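Local structure of 6b protein (Agrobacterium vitis, 3AQ2) at residues Thr32-Arg35 with Ser36-Gln40; Trp158-Gln162 with Gly163-Glu167. The protein probably disturbs plant cell proliferation as a bacterial toxin with an ADP-ribosylation fold, apparently by interfering with the host's miRNA machinery. All coordinates share one frame; numbering follows the deposited sequence.

Contact 1 of 2, residues Thr32-Arg35 with Ser36-Gln40; sequences TDFR and STLSQ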
loop_
_atom_site.group_PDB
_atom_site.type_symbol
_atom_site.label_atom_id
_atom_site.label_comp_id
_atom_site.label_asym_id
_atom_site.label_seq_id
_atom_site.Cartn_x
_atom_site.Cartn_y
_atom_site.Cartn_z
ATOM N N THR A 32 4.538 2.581 -14.275
ATOM C CA THR A 32 4.262 3.056 -15.632
ATOM C C THR A 32 3.334 2.092 -16.384
ATOM O O THR A 32 2.397 2.543 -17.058
ATOM C CB THR A 32 5.561 3.286 -16.437
ATOM O OG1 THR A 32 6.372 4.251 -15.753
ATOM C CG2 THR A 32 5.245 3.800 -17.843
ATOM N N ASP A 33 3.597 0.787 -16.267
ATOM C CA ASP A 33 2.805 -0.245 -16.972
ATOM C C ASP A 33 1.371 -0.304 -16.458
ATOM O O ASP A 33 0.429 -0.541 -17.226
ATOM C CB ASP A 33 3.431 -1.631 -16.826
ATOM C CG ASP A 33 4.733 -1.788 -17.606
ATOM O OD1 ASP A 33 5.096 -0.900 -18.417
ATOM O OD2 ASP A 33 5.394 -2.824 -17.406
ATOM N N PHE A 34 1.222 -0.117 -15.149
ATOM C CA PHE A 34 -0.087 -0.056 -14.497
ATOM C C PHE A 34 -0.906 1.130 -15.034
ATOM O O PHE A 34 -2.041 0.960 -15.486
ATOM C CB PHE A 34 0.135 0.064 -12.985
ATOM C CG PHE A 34 -1.112 -0.057 -12.160
ATOM C CD1 PHE A 34 -1.479 -1.285 -11.622
ATOM C CD2 PHE A 34 -1.892 1.055 -11.875
ATOM C CE1 PHE A 34 -2.609 -1.404 -10.824
ATOM C CE2 PHE A 34 -3.040 0.948 -11.084
ATOM C CZ PHE A 34 -3.403 -0.294 -10.556
ATOM N N ARG A 35 -0.308 2.324 -15.004
ATOM C CA ARG A 35 -0.941 3.543 -15.505
ATOM C C ARG A 35 -1.283 3.428 -16.990
ATOM O O ARG A 35 -2.375 3.831 -17.411
ATOM C CB ARG A 35 -0.048 4.774 -15.244
ATOM C CG ARG A 35 -0.394 6.018 -16.094
ATOM C CD ARG A 35 -1.611 6.791 -15.569
ATOM N NE ARG A 35 -2.428 7.391 -16.629
ATOM C CZ ARG A 35 -2.123 8.494 -17.312
ATOM N NH1 ARG A 35 -0.995 9.159 -17.075
ATOM N NH2 ARG A 35 -2.953 8.936 -18.250
ATOM N N SER A 36 -0.358 2.868 -17.770
ATOM C CA SER A 36 -0.521 2.767 -19.221
ATOM C C SER A 36 -1.744 1.931 -19.596
ATOM O O SER A 36 -2.493 2.287 -20.514
ATOM C CB SER A 36 0.736 2.188 -19.880
ATOM O OG SER A 36 1.843 3.073 -19.751
ATOM N N THR A 37 -1.952 0.839 -18.866
ATOM C CA THR A 37 -2.991 -0.126 -19.212
ATOM C C THR A 37 -4.335 0.169 -18.563
ATOM O O THR A 37 -5.370 -0.258 -19.078
ATOM C CB THR A 37 -2.591 -1.564 -18.839
ATOM O OG1 THR A 37 -2.366 -1.648 -17.425
ATOM C CG2 THR A 37 -1.329 -1.999 -19.597
ATOM N N LEU A 38 -4.320 0.894 -17.443
ATOM C CA LEU A 38 -5.543 1.087 -16.639
ATOM C C LEU A 38 -6.076 2.527 -16.553
ATOM O O LEU A 38 -7.167 2.750 -16.020
ATOM C CB LEU A 38 -5.341 0.523 -15.228
ATOM C CG LEU A 38 -4.961 -0.958 -15.082
ATOM C CD1 LEU A 38 -4.741 -1.293 -13.614
ATOM C CD2 LEU A 38 -6.016 -1.881 -15.652
ATOM N N SER A 39 -5.301 3.481 -17.072
ATOM C CA SER A 39 -5.640 4.919 -17.102
ATOM C C SER A 39 -5.318 5.661 -15.808
ATOM O O SER A 39 -4.946 5.058 -14.807
ATOM C CB SER A 39 -7.103 5.161 -17.505
ATOM O OG SER A 39 -7.935 5.262 -16.363
ATOM N N GLN A 40 -5.505 6.984 -15.851
ATOM C CA GLN A 40 -5.254 7.872 -14.717
ATOM C C GLN A 40 -6.288 7.729 -13.604
ATOM O O GLN A 40 -6.042 8.137 -12.468
ATOM C CB GLN A 40 -5.183 9.332 -15.187
ATOM C CG GLN A 40 -6.512 9.947 -15.638
ATOM C CD GLN A 40 -6.751 9.870 -17.139
ATOM O OE1 GLN A 40 -7.258 10.819 -17.741
ATOM N NE2 GLN A 40 -6.389 8.747 -17.753
#

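Contact 2 of 2, residues Trp158-Gln162 with Gly163-Glu167; sequences WYARQ and GNYVE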
loop_
_atom_site.group_PDB
_atom_site.type_symbol
_atom_site.label_atom_id
_atom_site.label_comp_id
_atom_site.label_asym_id
_atom_site.label_seq_id
_atom_site.Cartn_x
_atom_site.Cartn_y
_atom_site.Cartn_z
ATOM N N TRP A 158 3.121 10.216 4.936
ATOM C CA TRP A 158 2.392 9.090 5.514
ATOM C C TRP A 158 0.907 9.317 5.266
ATOM O O TRP A 158 0.422 10.458 5.359
ATOM C CB TRP A 158 2.653 9.009 7.025
ATOM C CG TRP A 158 4.005 8.452 7.292
ATOM C CD1 TRP A 158 5.209 9.114 7.210
ATOM C CD2 TRP A 158 4.314 7.088 7.591
ATOM N NE1 TRP A 158 6.242 8.239 7.469
ATOM C CE2 TRP A 158 5.717 6.995 7.711
ATOM C CE3 TRP A 158 3.538 5.939 7.784
ATOM C CZ2 TRP A 158 6.368 5.783 8.016
ATOM C CZ3 TRP A 158 4.181 4.733 8.099
ATOM C CH2 TRP A 158 5.586 4.670 8.202
ATOM N N TYR A 159 0.208 8.233 4.939
ATOM C CA TYR A 159 -1.185 8.310 4.481
ATOM C C TYR A 159 -2.003 7.257 5.177
ATOM O O TYR A 159 -1.492 6.192 5.509
ATOM C CB TYR A 159 -1.280 8.080 2.968
ATOM C CG TYR A 159 -0.447 9.048 2.154
ATOM C CD1 TYR A 159 0.910 8.816 1.948
ATOM C CD2 TYR A 159 -1.024 10.178 1.586
ATOM C CE1 TYR A 159 1.694 9.701 1.206
ATOM C CE2 TYR A 159 -0.247 11.079 0.833
ATOM C CZ TYR A 159 1.100 10.822 0.652
ATOM O OH TYR A 159 1.858 11.706 -0.090
ATOM N N ALA A 160 -3.285 7.539 5.379
ATOM C CA ALA A 160 -4.165 6.538 5.961
ATOM C C ALA A 160 -5.493 6.492 5.237
ATOM O O ALA A 160 -6.074 7.548 4.946
ATOM C CB ALA A 160 -4.389 6.835 7.424
ATOM N N ARG A 161 -5.935 5.269 4.934
ATOM C CA ARG A 161 -7.297 4.991 4.480
ATOM C C ARG A 161 -8.099 4.563 5.700
ATOM O O ARG A 161 -7.765 3.562 6.358
ATOM C CB ARG A 161 -7.288 3.863 3.447
ATOM C CG ARG A 161 -8.650 3.536 2.859
ATOM C CD ARG A 161 -8.529 2.297 1.955
ATOM N NE ARG A 161 -9.795 1.975 1.295
ATOM C CZ ARG A 161 -10.807 1.338 1.894
ATOM N NH1 ARG A 161 -10.702 0.967 3.171
ATOM N NH2 ARG A 161 -11.924 1.072 1.221
ATOM N N GLN A 162 -9.151 5.322 6.011
ATOM C CA GLN A 162 -9.980 5.051 7.193
ATOM C C GLN A 162 -9.149 5.028 8.498
ATOM O O GLN A 162 -8.163 5.751 8.602
ATOM C CB GLN A 162 -10.825 3.786 6.971
ATOM C CG GLN A 162 -11.806 3.938 5.800
ATOM C CD GLN A 162 -12.883 5.000 6.064
ATOM O OE1 GLN A 162 -12.856 6.100 5.497
ATOM N NE2 GLN A 162 -13.820 4.681 6.941
ATOM N N GLY A 163 -9.552 4.241 9.498
ATOM C CA GLY A 163 -8.791 4.164 10.750
ATOM C C GLY A 163 -8.925 5.349 11.707
ATOM O O GLY A 163 -8.162 5.441 12.673
ATOM N N ASN A 164 -9.861 6.263 11.453
ATOM C CA ASN A 164 -10.098 7.393 12.386
ATOM C C ASN A 164 -8.897 8.354 12.574
ATOM O O ASN A 164 -8.799 9.070 13.583
ATOM C CB ASN A 164 -10.560 6.888 13.768
ATOM C CG ASN A 164 -11.931 6.218 13.747
ATOM O OD1 ASN A 164 -12.809 6.558 12.950
ATOM N ND2 ASN A 164 -12.122 5.267 14.659
ATOM N N TYR A 165 -7.989 8.358 11.608
ATOM C CA TYR A 165 -6.910 9.333 11.537
ATOM C C TYR A 165 -7.445 10.704 11.167
ATOM O O TYR A 165 -8.535 10.821 10.594
ATOM C CB TYR A 165 -5.902 8.896 10.471
ATOM C CG TYR A 165 -5.046 7.743 10.920
ATOM C CD1 TYR A 165 -5.472 6.425 10.753
ATOM C CD2 TYR A 165 -3.812 7.973 11.532
ATOM C CE1 TYR A 165 -4.685 5.361 11.178
ATOM C CE2 TYR A 165 -3.017 6.917 11.959
ATOM C CZ TYR A 165 -3.462 5.618 11.782
ATOM O OH TYR A 165 -2.673 4.583 12.216
ATOM N N VAL A 166 -6.666 11.730 11.500
ATOM C CA VAL A 166 -6.970 13.109 11.135
ATOM C C VAL A 166 -6.001 13.563 10.038
ATOM O O VAL A 166 -4.816 13.224 10.078
ATOM C CB VAL A 166 -6.850 14.029 12.374
ATOM C CG1 VAL A 166 -7.098 15.473 12.006
ATOM C CG2 VAL A 166 -7.827 13.571 13.462
ATOM N N GLU A 167 -6.507 14.314 9.061
ATOM C CA GLU A 167 -5.671 14.803 7.963
ATOM C C GLU A 167 -4.637 15.827 8.441
ATOM O O GLU A 167 -4.916 16.627 9.337
ATOM C CB GLU A 167 -6.538 15.385 6.838
ATOM C CG GLU A 167 -5.775 15.750 5.566
ATOM C CD GLU A 167 -6.687 16.011 4.373
ATOM O OE1 GLU A 167 -7.922 16.121 4.559
ATOM O OE2 GLU A 167 -6.162 16.120 3.242
#

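Contact 1 of 2, residues Thr32-Arg35 with Ser36-Gln40
Phe34 and Leu38, one helical turn apart, meet methyl to ring face: Leu38 CD1 stands 3.5 Å from the centroid of the Phe34 ring, 15° off the ring normal, in a CH-pi contact. It lies displaced toward the rim, so that Phe34 CZ is 3.5 Å from Leu38 CD1. Phe34 is buried, and its ring also makes an edge-to-face contact with Trp9. On another side of the helix Arg35 reaches along to Gln40. The Arg35 chain bends at chi2 and chi3 and brings one guanidinium face over Gln40 CB, the guanidinium and amide planes turned 71° apart. Both groups present donors here, Arg35 NH2 lying 3.5 Å from Gln40 NE2 without bonding; the charge is instead taken up by a salt bridge from Arg35 NH1 to Asp62. This is the C-terminal end of helix 20-38, where Ser39 breaks the helical path with positive phi while its N still bonds to Arg35 O at 3.0 Å. Ser39 OG turns back to the preceding carbonyl, 2.6 Å from Leu38 O. One turn earlier, Ser36 OG sits beside its own backbone N (chi1 -66°) and donates to Thr32 O at 2.8 Å. Ser36 N donates to the same Thr32 O at 2.9 Å, but from the opposite face of the carbonyl plane, and two bonds therefore grip that oxygen. Asp33 forms a salt bridge with Arg12 and a hydrogen bond with Gln29.

Contact 2 of 2, residues Trp158-Gln162 with Gly163-Glu167
Ala160 CB lies over one face of the Tyr165 ring, 3.9 Å from its centroid and 29° off the normal, a CH-pi contact made as the chain folds back after its strand. The methyl is nearest one flank of the ring, with Ala160 CB 3.5 Å from Tyr165 CD1. Gln162 O approaches from a different direction, at the ring edge and near its plane, also 3.5 Å from Tyr165 CD1. Tyr165 reaches this position with CG anti to its carbonyl carbon (chi1 -74°), and its hydroxyl is anchored by hydrogen bonds with Ser115 O and Ser88 OG, which fix the far end of the ring. Between the two partners runs a type I' beta turn, Gln162 to Tyr165, whose central residues Gly163 and Asn164 both have positive phi, a backbone shape that suits glycine and asparagine. The outer side is much looser: the Asn164 side chain is exposed, and that of the partly exposed Gln162, leaving the turn, touches Phe187 and Leu189. Arg161, by contrast, is buried, its NH2 meeting Glu57 in a salt bridge and Gln188 O in a hydrogen bond. The Tyr165 ring packs against the three-stranded antiparallel sheet, touching Val94 of strand 93-96 and Ile146 of strand 143-151, the two neighbours of strand 154-161, while its bond to Ser115 ties the turn to the end of helix 105-115, on which Trp158 packs.

Overall arrangement
Contact 1 comes first along the chain and closes well before contact 2 opens. Their centres are 26 Å apart and their nearest atoms about 14 Å apart, without touching. They share no helix or strand: contact 1 ends helix 20-38, just ahead of strand 41-43, whereas contact 2 follows strand 154-161, the central strand of the three-stranded antiparallel sheet. Both mark places where a regular element stops and the chain changes direction, one at a helix end and the other in a beta turn. Both belong to the RolB/RolC homology region, a member of the ADP-ribosyl clan, so they are two separate local features of one single-chain fold.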